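Local coordinates for acyl-CoA dehydrogenase (Mycobacterium thermoresistibile, PDB 3PFD), which probably catalyses the FAD-dependent oxidation of a 2,3-saturated acyl-CoA to the corresponding 2,3-dehydroacyl-CoA, passing the electrons to an acceptor, at residues G265-A270 with M342-D347; D272-Y277 with Q350-Y355. One frame throughout, in Å; residues are numbered along the deposited sequence. Where two conformers were deposited one is given.

Contact 1 (G265-A270 with M342-D347); sequences GIAQGA and MEVTTD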
loop_
_atom_site.group_PDB
_atom_site.type_symbol
_atom_site.label_atom_id
_atom_site.label_comp_id
_atom_site.label_asym_id
_atom_site.label_seq_id
_atom_site.Cartn_x
_atom_site.Cartn_y
_atom_site.Cartn_z
ATOM N N GLY C 265 6.892 14.257 -14.113
ATOM C CA GLY C 265 6.123 15.216 -14.934
ATOM C C GLY C 265 4.678 14.788 -15.153
ATOM O O GLY C 265 3.739 15.566 -14.890
ATOM N N ILE C 266 4.478 13.550 -15.587
ATOM C CA ILE C 266 3.110 13.041 -15.778
ATOM C C ILE C 266 2.312 13.209 -14.494
ATOM O O ILE C 266 1.201 13.750 -14.511
ATOM C CB ILE C 266 3.073 11.545 -16.170
ATOM C CG1 ILE C 266 3.859 11.287 -17.464
ATOM C CG2 ILE C 266 1.616 11.073 -16.329
ATOM C CD1 ILE C 266 4.197 9.802 -17.655
ATOM N N ALA C 267 2.877 12.731 -13.379
ATOM C CA ALA C 267 2.194 12.780 -12.097
ATOM C C ALA C 267 1.825 14.229 -11.704
ATOM O O ALA C 267 0.726 14.490 -11.197
ATOM C CB ALA C 267 3.086 12.149 -11.032
ATOM N N GLN C 268 2.761 15.149 -11.933
ATOM C CA GLN C 268 2.595 16.572 -11.626
ATOM C C GLN C 268 1.407 17.155 -12.395
ATOM O O GLN C 268 0.571 17.874 -11.817
ATOM C CB GLN C 268 3.868 17.372 -11.966
ATOM C CG GLN C 268 3.734 18.872 -11.604
ATOM C CD GLN C 268 3.651 19.082 -10.077
ATOM O OE1 GLN C 268 4.504 18.608 -9.351
ATOM N NE2 GLN C 268 2.641 19.812 -9.612
ATOM N N GLY C 269 1.322 16.807 -13.683
ATOM C CA GLY C 269 0.262 17.282 -14.547
ATOM C C GLY C 269 -1.078 16.717 -14.113
ATOM O O GLY C 269 -2.091 17.440 -14.134
ATOM N N ALA C 270 -1.099 15.442 -13.712
ATOM C CA ALA C 270 -2.332 14.815 -13.204
ATOM C C ALA C 270 -2.773 15.498 -11.906
ATOM O O ALA C 270 -3.938 15.880 -11.756
ATOM C CB ALA C 270 -2.147 13.300 -12.977
ATOM N N MET C 342 2.045 5.968 -11.328
ATOM C CA MET C 342 0.928 5.031 -11.485
ATOM C C MET C 342 -0.159 5.269 -10.445
ATOM O O MET C 342 -1.361 5.291 -10.765
ATOM C CB MET C 342 1.417 3.560 -11.434
ATOM C CG MET C 342 0.463 2.569 -12.086
ATOM S SD MET C 342 0.136 2.892 -13.842
ATOM C CE MET C 342 -1.538 3.639 -13.789
ATOM N N GLU C 343 0.268 5.383 -9.184
ATOM C CA GLU C 343 -0.648 5.658 -8.088
ATOM C C GLU C 343 -1.311 7.043 -8.236
ATOM O O GLU C 343 -2.510 7.165 -8.090
ATOM C CB GLU C 343 0.071 5.509 -6.713
ATOM C CG GLU C 343 -0.727 6.084 -5.506
ATOM C CD GLU C 343 0.047 5.996 -4.170
ATOM O OE1 GLU C 343 -0.478 6.462 -3.131
ATOM O OE2 GLU C 343 1.190 5.488 -4.161
ATOM N N VAL C 344 -0.528 8.070 -8.531
ATOM C CA VAL C 344 -1.043 9.442 -8.642
ATOM C C VAL C 344 -2.068 9.597 -9.758
ATOM O O VAL C 344 -3.143 10.192 -9.541
ATOM C CB VAL C 344 0.112 10.491 -8.818
ATOM C CG1 VAL C 344 -0.425 11.831 -9.292
ATOM C CG2 VAL C 344 0.879 10.671 -7.490
ATOM N N THR C 345 -1.759 9.045 -10.934
ATOM C CA THR C 345 -2.660 9.146 -12.098
ATOM C C THR C 345 -3.938 8.327 -11.925
ATOM O O THR C 345 -4.989 8.761 -12.370
ATOM C CB THR C 345 -1.981 8.752 -13.424
ATOM O OG1 THR C 345 -1.537 7.403 -13.360
ATOM C CG2 THR C 345 -0.788 9.685 -13.744
ATOM N N THR C 346 -3.834 7.157 -11.282
ATOM C CA THR C 346 -5.017 6.355 -10.888
ATOM C C THR C 346 -5.954 7.164 -9.977
ATOM O O THR C 346 -7.171 7.153 -10.165
ATOM C CB THR C 346 -4.610 5.021 -10.198
ATOM O OG1 THR C 346 -3.796 4.277 -11.107
ATOM C CG2 THR C 346 -5.821 4.162 -9.876
ATOM N N ASP C 347 -5.353 7.850 -9.004
ATOM C CA ASP C 347 -6.043 8.776 -8.094
ATOM C C ASP C 347 -6.685 9.979 -8.797
ATOM O O ASP C 347 -7.819 10.356 -8.484
ATOM C CB ASP C 347 -5.055 9.302 -7.037
ATOM C CG ASP C 347 -4.764 8.293 -5.940
ATOM O OD1 ASP C 347 -5.433 7.205 -5.863
ATOM O OD2 ASP C 347 -3.830 8.593 -5.159
#
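Ala267 and Ala270 meet Val344 and Thr345 in a buried contact made largely of methyl groups, without hydrogen bonds across it, between two near-parallel helices, 256-280 and 326-352, of the mainly helical C-terminal domain of the acyl-CoA dehydrogenase fold. The axes of the two segments pass 8.8 Å apart at 23°, and the small alanines are consistent with this spacing: Ala267 CA and Val344 CA are 5.8 Å apart. Val344 turns one branch across the gap. With CG1 anti to the backbone N (chi1 165°), Val344 CG1 lies 3.9 Å from Ala267 CB and 3.5 Å from Ala267 O, so it packs on methyl and carbonyl together. Thr345 offers its methyl rather than its hydroxyl. Thr345 CG2 sits between two partners, 3.8 Å from Ile266 CG2 and 3.9 Å from Ala270 CB, while OG1 turns back to the carbonyl of Ala341 in its own helix. The hydroxyl is thus satisfied without bringing a polar group into the interface. Further helices pack against this pair: helix 292-321 brings Ile305 to Ala267, and helix 363-373 places Met366 on Ala270 and Ala370 on Thr345.

Contact 2 (D272-Y277 with Q350-Y355); sequences DAAIAY and QLFGGY. With FDA (dihydroflavine-adenine dinucleotide), chain B.
Helix 256-280 passes the end of helix 326-352 with Ala274 CA 6.4 Å from Leu351 CA, and the facing chain turns away at Gly353, where phi becomes positive. Tyr277 and Phe352 form an offset stack beside this helix end in the C-terminal helical domain, their planes at 14° and their centroids 4.3 Å apart. Tyr277 extends its ring toward the turn because CG is anti to the backbone N (chi1 -177°). Tyr277 CB also lies over the Phe352 face, 3.7 Å from the ring centroid, in a CH-pi contact, so both the methylene and the ring of the tyrosine rest on the phenylalanine. The same CZ that meets Tyr277 CB also lies near Ala273 CB, and Leu351 CD1 meets the methyl of Ala274. Phe361 and Val363 also pack against Phe352. The helix end and the loop after it both hold the cofactor: Gln350 O accepts a bond from FDA O3B, a hydroxyl of the adenosine ribose, and Gly354 N donates to FDA O1P over 2.7 Å with an angle of 153° at the hydrogen. At the edge of the tyrosine ring, in its plane, one water lies 2.6 Å from Tyr277 OH and within hydrogen-bonding distance of Phe352 O and FDA O2A, not necessarily bonding both at once.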
loop_
_atom_site.group_PDB
_atom_site.type_symbol
_atom_site.label_atom_id
_atom_site.label_comp_id
_atom_site.label_asym_id
_atom_site.label_seq_id
_atom_site.Cartn_x
_atom_site.Cartn_y
_atom_site.Cartn_z
ATOM N N ASP C 272 -1.887 18.603 -10.899
ATOM C CA ASP C 272 -2.338 19.969 -11.247
ATOM C C ASP C 272 -3.780 19.977 -11.752
ATOM O O ASP C 272 -4.584 20.841 -11.355
ATOM C CB ASP C 272 -1.477 20.600 -12.330
ATOM C CG ASP C 272 -0.052 20.844 -11.892
ATOM O OD1 ASP C 272 0.246 20.815 -10.686
ATOM O OD2 ASP C 272 0.782 21.035 -12.793
ATOM N N ALA C 273 -4.104 19.041 -12.650
ATOM C CA ALA C 273 -5.466 18.945 -13.192
ATOM C C ALA C 273 -6.478 18.645 -12.064
ATOM O O ALA C 273 -7.528 19.288 -12.005
ATOM C CB ALA C 273 -5.551 17.866 -14.349
ATOM N N ALA C 274 -6.148 17.711 -11.164
ATOM C CA ALA C 274 -7.029 17.342 -10.037
ATOM C C ALA C 274 -7.252 18.480 -9.014
ATOM O O ALA C 274 -8.357 18.626 -8.489
ATOM C CB ALA C 274 -6.511 16.088 -9.307
ATOM N N ILE C 275 -6.206 19.243 -8.699
ATOM C CA ILE C 275 -6.369 20.403 -7.820
ATOM C C ILE C 275 -7.317 21.408 -8.502
ATOM O O ILE C 275 -8.309 21.825 -7.908
ATOM C CB ILE C 275 -5.004 21.081 -7.471
ATOM C CG1 ILE C 275 -4.159 20.179 -6.554
ATOM C CG2 ILE C 275 -5.196 22.495 -6.814
ATOM C CD1 ILE C 275 -2.684 20.609 -6.466
ATOM N N ALA C 276 -7.025 21.776 -9.750
ATOM C CA ALA C 276 -7.920 22.703 -10.461
ATOM C C ALA C 276 -9.357 22.193 -10.514
ATOM O O ALA C 276 -10.300 22.936 -10.205
ATOM C CB ALA C 276 -7.390 23.060 -11.871
ATOM N N TYR C 277 -9.534 20.928 -10.887
ATOM C CA TYR C 277 -10.886 20.409 -11.083
ATOM C C TYR C 277 -11.670 20.262 -9.766
ATOM O O TYR C 277 -12.852 20.612 -9.721
ATOM C CB TYR C 277 -10.873 19.078 -11.843
ATOM C CG TYR C 277 -12.272 18.550 -12.113
ATOM C CD1 TYR C 277 -12.879 17.638 -11.238
ATOM C CD2 TYR C 277 -13.012 19.016 -13.211
ATOM C CE1 TYR C 277 -14.174 17.153 -11.472
ATOM C CE2 TYR C 277 -14.307 18.565 -13.437
ATOM C CZ TYR C 277 -14.881 17.633 -12.572
ATOM O OH TYR C 277 -16.152 17.193 -12.810
ATOM N N GLN C 350 -9.715 9.173 -10.489
ATOM C CA GLN C 350 -10.709 8.992 -9.437
ATOM C C GLN C 350 -11.304 10.322 -8.990
ATOM O O GLN C 350 -12.530 10.434 -8.799
ATOM C CB GLN C 350 -10.097 8.238 -8.237
ATOM C CG GLN C 350 -11.126 7.880 -7.136
ATOM C CD GLN C 350 -12.121 6.807 -7.597
ATOM O OE1 GLN C 350 -11.823 6.047 -8.517
ATOM N NE2 GLN C 350 -13.289 6.720 -6.936
ATOM N N LEU C 351 -10.441 11.333 -8.817
ATOM C CA LEU C 351 -10.901 12.607 -8.282
ATOM C C LEU C 351 -11.816 13.422 -9.214
ATOM O O LEU C 351 -12.561 14.275 -8.751
ATOM C CB LEU C 351 -9.724 13.446 -7.781
ATOM C CG LEU C 351 -9.111 12.892 -6.501
ATOM C CD1 LEU C 351 -7.883 13.690 -6.149
ATOM C CD2 LEU C 351 -10.101 12.861 -5.337
ATOM N N PHE C 352 -11.749 13.152 -10.510
ATOM C CA PHE C 352 -12.658 13.751 -11.516
ATOM C C PHE C 352 -14.020 13.032 -11.568
ATOM O O PHE C 352 -14.988 13.508 -12.207
ATOM C CB PHE C 352 -12.025 13.660 -12.905
ATOM C CG PHE C 352 -11.067 14.790 -13.239
ATOM C CD1 PHE C 352 -9.825 14.888 -12.620
ATOM C CD2 PHE C 352 -11.420 15.763 -14.184
ATOM C CE1 PHE C 352 -8.947 15.939 -12.941
ATOM C CE2 PHE C 352 -10.537 16.798 -14.510
ATOM C CZ PHE C 352 -9.307 16.886 -13.898
ATOM N N GLY C 353 -14.092 11.873 -10.924
ATOM C CA GLY C 353 -15.308 11.068 -10.959
ATOM C C GLY C 353 -15.549 10.593 -12.382
ATOM O O GLY C 353 -14.615 10.233 -13.071
ATOM N N GLY C 354 -16.800 10.620 -12.832
ATOM C CA GLY C 354 -17.125 10.114 -14.182
ATOM C C GLY C 354 -16.382 10.823 -15.306
ATOM O O GLY C 354 -15.885 10.186 -16.255
ATOM N N TYR C 355 -16.270 12.146 -15.217
ATOM C CA TYR C 355 -15.518 12.904 -16.227
ATOM C C TYR C 355 -14.065 12.412 -16.353
ATOM O O TYR C 355 -13.492 12.418 -17.455
ATOM C CB TYR C 355 -15.561 14.405 -15.964
ATOM C CG TYR C 355 -16.565 15.123 -16.831
ATOM C CD1 TYR C 355 -17.461 16.040 -16.286
ATOM C CD2 TYR C 355 -16.616 14.885 -18.194
ATOM C CE1 TYR C 355 -18.385 16.693 -17.079
ATOM C CE2 TYR C 355 -17.528 15.533 -18.997
ATOM C CZ TYR C 355 -18.418 16.432 -18.434
ATOM O OH TYR C 355 -19.330 17.074 -19.233
HETATM P PA FDA B . -18.552 13.768 -8.586
HETATM O O1A FDA B . -19.754 13.446 -7.741
HETATM O O2A FDA B . -18.293 15.149 -9.098
HETATM O O5B FDA B . -17.235 13.310 -7.781
HETATM C C5B FDA B . -15.945 13.807 -8.118
HETATM C C4B FDA B . -14.985 13.280 -7.061
HETATM O O4B FDA B . -15.351 13.873 -5.797
HETATM C C3B FDA B . -15.046 11.766 -6.873
HETATM O O3B FDA B . -13.774 11.287 -6.472
HETATM C C2B FDA B . -15.899 11.609 -5.628
HETATM O O2B FDA B . -15.623 10.404 -4.924
HETATM C C1B FDA B . -15.530 12.839 -4.811
HETATM N N9A FDA B . -16.587 13.172 -3.820
HETATM C C8A FDA B . -17.823 13.640 -4.101
HETATM N N7A FDA B . -18.488 13.809 -2.944
HETATM C C5A FDA B . -17.666 13.469 -1.911
HETATM C C6A FDA B . -17.809 13.439 -0.515
HETATM N N6A FDA B . -18.981 13.829 0.079
HETATM N N1A FDA B . -16.764 13.001 0.251
HETATM C C2A FDA B . -15.601 12.622 -0.324
HETATM N N3A FDA B . -15.454 12.645 -1.663
HETATM C C4A FDA B . -16.462 13.059 -2.478
HETATM N N1 FDA B . -25.392 6.811 -13.548
HETATM C C2 FDA B . -26.658 6.452 -13.870
HETATM O O2 FDA B . -27.632 7.123 -13.475
HETATM N N3 FDA B . -26.885 5.377 -14.663
HETATM C C4 FDA B . -25.877 4.616 -15.118
HETATM O O4 FDA B . -26.169 3.625 -15.817
HETATM C C4X FDA B . -24.556 4.938 -14.788
HETATM N N5 FDA B . -23.546 4.374 -15.477
HETATM C C5X FDA B . -22.292 4.921 -15.475
HETATM C C6 FDA B . -21.377 4.563 -16.471
HETATM C C7 FDA B . -20.185 5.268 -16.640
HETATM C C7M FDA B . -19.236 4.837 -17.733
HETATM C C8 FDA B . -19.872 6.343 -15.806
HETATM C C8M FDA B . -18.581 7.151 -15.971
HETATM C C9 FDA B . -20.791 6.707 -14.823
HETATM C C9A FDA B . -21.989 6.015 -14.643
HETATM N N10 FDA B . -23.019 6.583 -13.850
HETATM C C10 FDA B . -24.335 6.075 -13.994
HETATM C "C1'" FDA B . -22.775 7.802 -13.044
HETATM C "C2'" FDA B . -21.834 7.569 -11.851
HETATM O "O2'" FDA B . -22.565 6.915 -10.804
HETATM C "C3'" FDA B . -21.218 8.889 -11.393
HETATM O "O3'" FDA B . -20.091 9.189 -12.239
HETATM C "C4'" FDA B . -20.725 8.796 -9.951
HETATM O "O4'" FDA B . -21.865 8.653 -9.102
HETATM C "C5'" FDA B . -19.887 9.999 -9.535
HETATM O "O5'" FDA B . -20.530 11.230 -9.891
HETATM P P FDA B . -19.722 12.311 -10.761
HETATM O O1P FDA B . -19.162 11.644 -11.975
HETATM O O2P FDA B . -20.637 13.534 -10.920
HETATM O O3P FDA B . -18.472 12.710 -9.818
HETATM O O HOH W 1 -17.113 15.156 -11.425
#

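In the fold
Contacts 1 and 2 are successive parts of one helix pairing, with centres 11 Å apart, and both use helices 256-280 and 326-352. The chain supplies both early segments before both late ones, so the contacts alternate along the sequence. Moving from contact 1 to contact 2 leads outward, from about 17 Å to about 27 Å between contact centre and chain centre, and from small apolar side chains to stacked aromatic rings. It also leads to the reduced flavin cofactor: the Ile266 side chain of contact 1 lies about 12 Å from another bound copy, whereas contact 2 touches one directly. The second subunit reaches both contacts, through its Lys371 at Thr346 O and at Gln350 OE1, and contributes residues to the cofactor site of contact 2.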